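Local coordinates for oligopeptide-binding protein AppA (Bacillus subtilis, PDB 1XOC), which binds oligopeptides for uptake by the App ABC permease, which can fully replace the Opp system in sporulation and genetic competence, at residues V137-K142 and G146-N151; T122-K127 and D426-F431. One frame throughout, in Å; residues are numbered along the deposited sequence.

Overall arrangement
AppA illustrates how neighbouring parts of one fold can be joined by unlike chemistry. Contact 1 is buried and apolar, pressing helix 147-155 against strand 136-141 of the antiparallel sheet through two phenylalanines and a leucine. Contact 2 is partly buried and polar: a turn ahead of strand 126-133 meets the short helix 428-431 through one tyrosine-carboxylate hydrogen bond. Their centres lie about 11 Å apart, and strands 126-133 and 136-141 pair side by side in the same sheet. The first joins close neighbours in sequence; the second ties together segments almost 300 residues apart. Both reach the bound peptide, contact 1 by a hydrogen bond of Asn-151, contact 2 by a weak one of Thr-122 and packing of Ile-430.

Contact 1: V137-K142 and G146-N151; sequences VLFKLK and GNFYNN. With ZN (zinc ion), chain Q.
The ring of Phe-139 has Phe-148 on one face, with CZ 3.4 Å above the plane and offset toward the rim, and CG1 of its own strand neighbour Val-137 over the other. This is helix-on-sheet packing: strand 136-141 belongs to a five-stranded antiparallel sheet, and the chain turns back after it so that helix 147-155 packs on the face that carries Phe-139 and Leu-141. The two rings meet obliquely, their planes 55° apart and their centroids 5.0 Å from each other, and Phe-148 comes in with CZ foremost, 3.5 Å from Phe-139 CD2. With CG anti to the backbone N (chi1 180°), Phe-148 reaches out from the helix to the strand. Leu-141 fills in nearer the helix backbone, its CD2 lying 4.1 Å from Phe-148 CB. Tyr-107 meets Phe-139 edge-to-face and Tyr-82 packs on Phe-148, extending the aromatic cluster. Were Phe-139 cut back to an alanine, the CZ end of Phe-148 would probably lose its partner on the strand, opening a gap between sheet and helix. Between these inward residues, Lys-140 points away from the helix and its NZ binds a zinc ion at 2.3 Å. The helix also serves the peptide site: Asn-151 OD1 hydrogen-bonds the backbone of the bound peptide, while its ND2 donates to Asn-147 OD1 (2.8 Å), a bond that probably helps hold the amide's orientation. Gly-146 O is gripped twice, by Asn-150 N and Asn-150 ND2, which approach from opposite faces of its carbonyl plane.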
# COMPACT_ATOMS: atom_id res chain seq x y z
N VAL A 137 17.48 17.49 -14.99
CA VAL A 137 16.46 16.84 -15.80
C VAL A 137 15.20 17.69 -15.90
O VAL A 137 14.81 18.33 -14.94
CB VAL A 137 16.07 15.49 -15.17
CG1 VAL A 137 14.91 14.86 -15.87
CG2 VAL A 137 17.24 14.54 -15.21
N LEU A 138 14.58 17.70 -17.07
CA LEU A 138 13.31 18.41 -17.27
C LEU A 138 12.21 17.38 -17.52
O LEU A 138 12.30 16.59 -18.45
CB LEU A 138 13.37 19.37 -18.47
CG LEU A 138 12.08 20.14 -18.73
CD1 LEU A 138 11.85 21.27 -17.70
CD2 LEU A 138 12.13 20.74 -20.13
N PHE A 139 11.20 17.40 -16.65
CA PHE A 139 10.00 16.62 -16.84
C PHE A 139 8.94 17.45 -17.51
O PHE A 139 8.66 18.58 -17.06
CB PHE A 139 9.46 16.16 -15.49
CG PHE A 139 10.37 15.20 -14.76
CD1 PHE A 139 11.26 15.63 -13.81
CD2 PHE A 139 10.30 13.85 -14.99
CE1 PHE A 139 12.07 14.71 -13.10
CE2 PHE A 139 11.09 12.95 -14.28
CZ PHE A 139 11.96 13.36 -13.35
N LYS A 140 8.35 16.93 -18.58
CA LYS A 140 7.29 17.62 -19.30
C LYS A 140 6.02 16.79 -19.25
O LYS A 140 6.06 15.58 -19.50
CB LYS A 140 7.68 17.83 -20.75
CG LYS A 140 8.95 18.71 -20.88
CD LYS A 140 9.53 18.77 -22.28
CE LYS A 140 8.90 19.84 -23.11
NZ LYS A 140 9.62 19.90 -24.40
N LEU A 141 4.90 17.45 -18.94
CA LEU A 141 3.63 16.77 -18.75
C LEU A 141 2.67 17.05 -19.90
O LEU A 141 2.68 18.12 -20.51
CB LEU A 141 2.98 17.14 -17.43
CG LEU A 141 3.56 16.59 -16.12
CD1 LEU A 141 4.96 17.12 -15.85
CD2 LEU A 141 2.61 16.94 -14.93
N LYS A 142 1.81 16.06 -20.16
CA LYS A 142 0.78 16.15 -21.20
C LYS A 142 -0.41 16.98 -20.72
O LYS A 142 -1.14 17.55 -21.52
CB LYS A 142 0.23 14.76 -21.55
CG LYS A 142 1.21 13.70 -21.99
CD LYS A 142 0.45 12.37 -22.16
CE LYS A 142 1.35 11.17 -22.32
NZ LYS A 142 0.63 10.07 -23.05
N GLY A 146 -1.51 16.76 -10.12
CA GLY A 146 -0.76 16.82 -8.87
C GLY A 146 -0.15 15.52 -8.40
O GLY A 146 0.73 15.50 -7.53
N ASN A 147 -0.58 14.40 -8.97
CA ASN A 147 0.08 13.13 -8.66
C ASN A 147 1.54 13.09 -9.05
O ASN A 147 2.31 12.29 -8.49
CB ASN A 147 -0.64 11.94 -9.28
CG ASN A 147 -1.80 11.53 -8.49
OD1 ASN A 147 -1.66 10.78 -7.50
ND2 ASN A 147 -2.97 12.02 -8.87
N PHE A 148 1.94 13.89 -10.02
CA PHE A 148 3.32 13.84 -10.43
C PHE A 148 4.23 14.38 -9.32
O PHE A 148 5.11 13.65 -8.82
CB PHE A 148 3.62 14.53 -11.78
CG PHE A 148 5.06 14.44 -12.13
CD1 PHE A 148 5.62 13.26 -12.53
CD2 PHE A 148 5.89 15.50 -11.92
CE1 PHE A 148 6.96 13.18 -12.79
CE2 PHE A 148 7.23 15.39 -12.17
CZ PHE A 148 7.76 14.23 -12.59
N TYR A 149 4.07 15.65 -8.97
CA TYR A 149 4.93 16.21 -7.94
C TYR A 149 4.77 15.45 -6.61
O TYR A 149 5.74 15.25 -5.87
CB TYR A 149 4.61 17.71 -7.76
CG TYR A 149 5.46 18.37 -6.70
CD1 TYR A 149 5.01 18.46 -5.39
CD2 TYR A 149 6.75 18.81 -6.98
CE1 TYR A 149 5.81 19.03 -4.40
CE2 TYR A 149 7.56 19.36 -5.98
CZ TYR A 149 7.07 19.47 -4.71
OH TYR A 149 7.83 20.03 -3.71
N ASN A 150 3.53 15.07 -6.28
CA ASN A 150 3.22 14.68 -4.90
C ASN A 150 3.33 13.19 -4.68
O ASN A 150 3.40 12.74 -3.55
CB ASN A 150 1.83 15.18 -4.47
CG ASN A 150 1.77 16.68 -4.36
OD1 ASN A 150 2.24 17.25 -3.37
ND2 ASN A 150 1.20 17.33 -5.37
N ASN A 151 3.36 12.45 -5.77
CA ASN A 151 3.46 10.98 -5.67
C ASN A 151 4.57 10.34 -6.51
O ASN A 151 5.31 9.49 -6.02
CB ASN A 151 2.11 10.32 -5.96
CG ASN A 151 1.13 10.43 -4.81
OD1 ASN A 151 1.51 10.47 -3.63
ND2 ASN A 151 -0.18 10.48 -5.15
ZN ZN Q . 10.34 19.15 -26.46

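Contact 2: T122-K127 and D426-F431; sequences TYEMLK and DQYDIF
Glu-124 and Tyr-428 extend toward each other from opposite directions and meet in a single hydrogen bond, Tyr-428 OH donating to Glu-124 OE2 at 2.8 Å. The carboxylate receives it on its syn lone pair, and its plane stands 58° from that of the ring. Glu-124 starts with CG between the backbone N and the carbonyl carbon (chi1 57°) and then runs extended, which carries its carboxylate out from the type I turn Tyr-123 to Leu-126. Asp-429 adds a smaller share without touching Glu-124: its OD1 lies in plane at the edge of the Tyr-428 ring and is hydrogen-bonded to Ser-121 OG. Tyr-428 is held at its backbone too, where Asp-426 OD2 caps the helix by accepting Tyr-428 N. Lys-458 forms a cation-pi contact with the ring and a salt bridge with Asp-426, while Ser-434 is a second partner of the hydroxyl. Thr-122 makes a weak hydrogen bond to the bound peptide and Ile-430 packs on it, which places the contact beside the bound peptide. The contact thus links the turn entering strand 126-133, packed against helix 147-155 through Met-125 and Leu-126, to helix 428-431, which lies against helix 463-480.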
# COMPACT_ATOMS: atom_id res chain seq x y z
N THR A 122 0.90 6.21 -12.26
CA THR A 122 1.82 7.14 -11.67
C THR A 122 2.56 8.02 -12.69
O THR A 122 3.03 9.13 -12.36
CB THR A 122 2.81 6.35 -10.81
OG1 THR A 122 2.06 5.58 -9.85
CG2 THR A 122 3.78 7.29 -10.08
N TYR A 123 2.68 7.53 -13.93
CA TYR A 123 3.50 8.16 -14.97
C TYR A 123 2.71 8.61 -16.18
O TYR A 123 3.27 9.25 -17.07
CB TYR A 123 4.68 7.24 -15.41
CG TYR A 123 5.46 6.73 -14.21
CD1 TYR A 123 5.14 5.49 -13.65
CD2 TYR A 123 6.42 7.54 -13.55
CE1 TYR A 123 5.79 5.02 -12.53
CE2 TYR A 123 7.07 7.06 -12.40
CZ TYR A 123 6.75 5.80 -11.91
OH TYR A 123 7.37 5.34 -10.75
N GLU A 124 1.42 8.29 -16.24
CA GLU A 124 0.70 8.56 -17.49
C GLU A 124 0.51 10.05 -17.84
O GLU A 124 0.15 10.38 -18.97
CB GLU A 124 -0.62 7.83 -17.55
CG GLU A 124 -1.56 8.09 -16.45
CD GLU A 124 -2.89 7.39 -16.71
OE1 GLU A 124 -2.96 6.63 -17.70
OE2 GLU A 124 -3.86 7.60 -15.95
N MET A 125 0.71 10.91 -16.86
CA MET A 125 0.69 12.34 -17.14
C MET A 125 1.97 12.82 -17.84
O MET A 125 1.97 13.93 -18.34
CB MET A 125 0.45 13.16 -15.86
CG MET A 125 1.65 13.31 -14.94
SD MET A 125 2.14 11.75 -14.17
CE MET A 125 0.85 11.54 -12.98
N LEU A 126 3.03 12.02 -17.87
CA LEU A 126 4.30 12.44 -18.46
C LEU A 126 4.30 12.32 -19.96
O LEU A 126 3.91 11.29 -20.53
CB LEU A 126 5.48 11.62 -17.93
CG LEU A 126 5.96 11.96 -16.56
CD1 LEU A 126 7.09 11.01 -16.15
CD2 LEU A 126 6.43 13.44 -16.51
N LYS A 127 4.76 13.38 -20.62
CA LYS A 127 5.01 13.36 -22.04
C LYS A 127 6.44 12.90 -22.31
O LYS A 127 6.68 12.07 -23.20
CB LYS A 127 4.83 14.75 -22.60
CG LYS A 127 4.97 14.83 -24.10
CD LYS A 127 4.98 16.27 -24.52
CE LYS A 127 3.61 16.89 -24.38
NZ LYS A 127 3.58 18.25 -25.01
N ASP A 426 -5.92 10.80 -4.04
CA ASP A 426 -6.53 10.71 -5.39
C ASP A 426 -6.92 9.23 -5.61
O ASP A 426 -6.05 8.31 -5.66
CB ASP A 426 -5.58 11.26 -6.50
CG ASP A 426 -6.21 11.21 -7.92
OD1 ASP A 426 -5.62 11.77 -8.91
OD2 ASP A 426 -7.31 10.64 -8.06
N GLN A 427 -8.24 9.02 -5.73
CA GLN A 427 -8.88 7.70 -5.83
C GLN A 427 -8.82 7.11 -7.23
O GLN A 427 -9.23 5.98 -7.43
CB GLN A 427 -10.36 7.83 -5.45
CG GLN A 427 -10.63 8.38 -4.07
CD GLN A 427 -9.91 7.64 -3.02
OE1 GLN A 427 -9.21 8.25 -2.19
NE2 GLN A 427 -10.02 6.32 -3.06
N TYR A 428 -8.36 7.90 -8.20
CA TYR A 428 -8.29 7.48 -9.59
C TYR A 428 -7.52 6.14 -9.73
O TYR A 428 -7.95 5.26 -10.47
CB TYR A 428 -7.61 8.58 -10.40
CG TYR A 428 -7.40 8.29 -11.86
CD1 TYR A 428 -8.27 8.78 -12.82
CD2 TYR A 428 -6.28 7.58 -12.28
CE1 TYR A 428 -8.04 8.53 -14.17
CE2 TYR A 428 -6.05 7.34 -13.62
CZ TYR A 428 -6.94 7.80 -14.55
OH TYR A 428 -6.69 7.56 -15.89
N ASP A 429 -6.40 6.00 -9.03
CA ASP A 429 -5.52 4.85 -9.20
C ASP A 429 -6.24 3.54 -8.87
O ASP A 429 -5.92 2.50 -9.44
CB ASP A 429 -4.24 4.97 -8.34
CG ASP A 429 -3.25 6.01 -8.87
OD1 ASP A 429 -3.48 6.55 -9.97
OD2 ASP A 429 -2.21 6.28 -8.18
N ILE A 430 -7.18 3.61 -7.94
CA ILE A 430 -7.84 2.43 -7.41
C ILE A 430 -9.25 2.20 -7.99
O ILE A 430 -9.65 1.06 -8.15
CB ILE A 430 -7.90 2.52 -5.85
CG1 ILE A 430 -6.47 2.45 -5.27
CG2 ILE A 430 -8.77 1.43 -5.27
CD1 ILE A 430 -6.41 2.73 -3.75
N PHE A 431 -9.97 3.26 -8.29
CA PHE A 431 -11.40 3.16 -8.68
C PHE A 431 -11.77 3.60 -10.09
O PHE A 431 -12.90 3.32 -10.56
CB PHE A 431 -12.28 3.88 -7.67
CG PHE A 431 -12.23 3.30 -6.27
CD1 PHE A 431 -12.73 2.04 -5.99
CD2 PHE A 431 -11.67 4.02 -5.22
CE1 PHE A 431 -12.67 1.52 -4.69
CE2 PHE A 431 -11.60 3.49 -3.93
CZ PHE A 431 -12.14 2.24 -3.69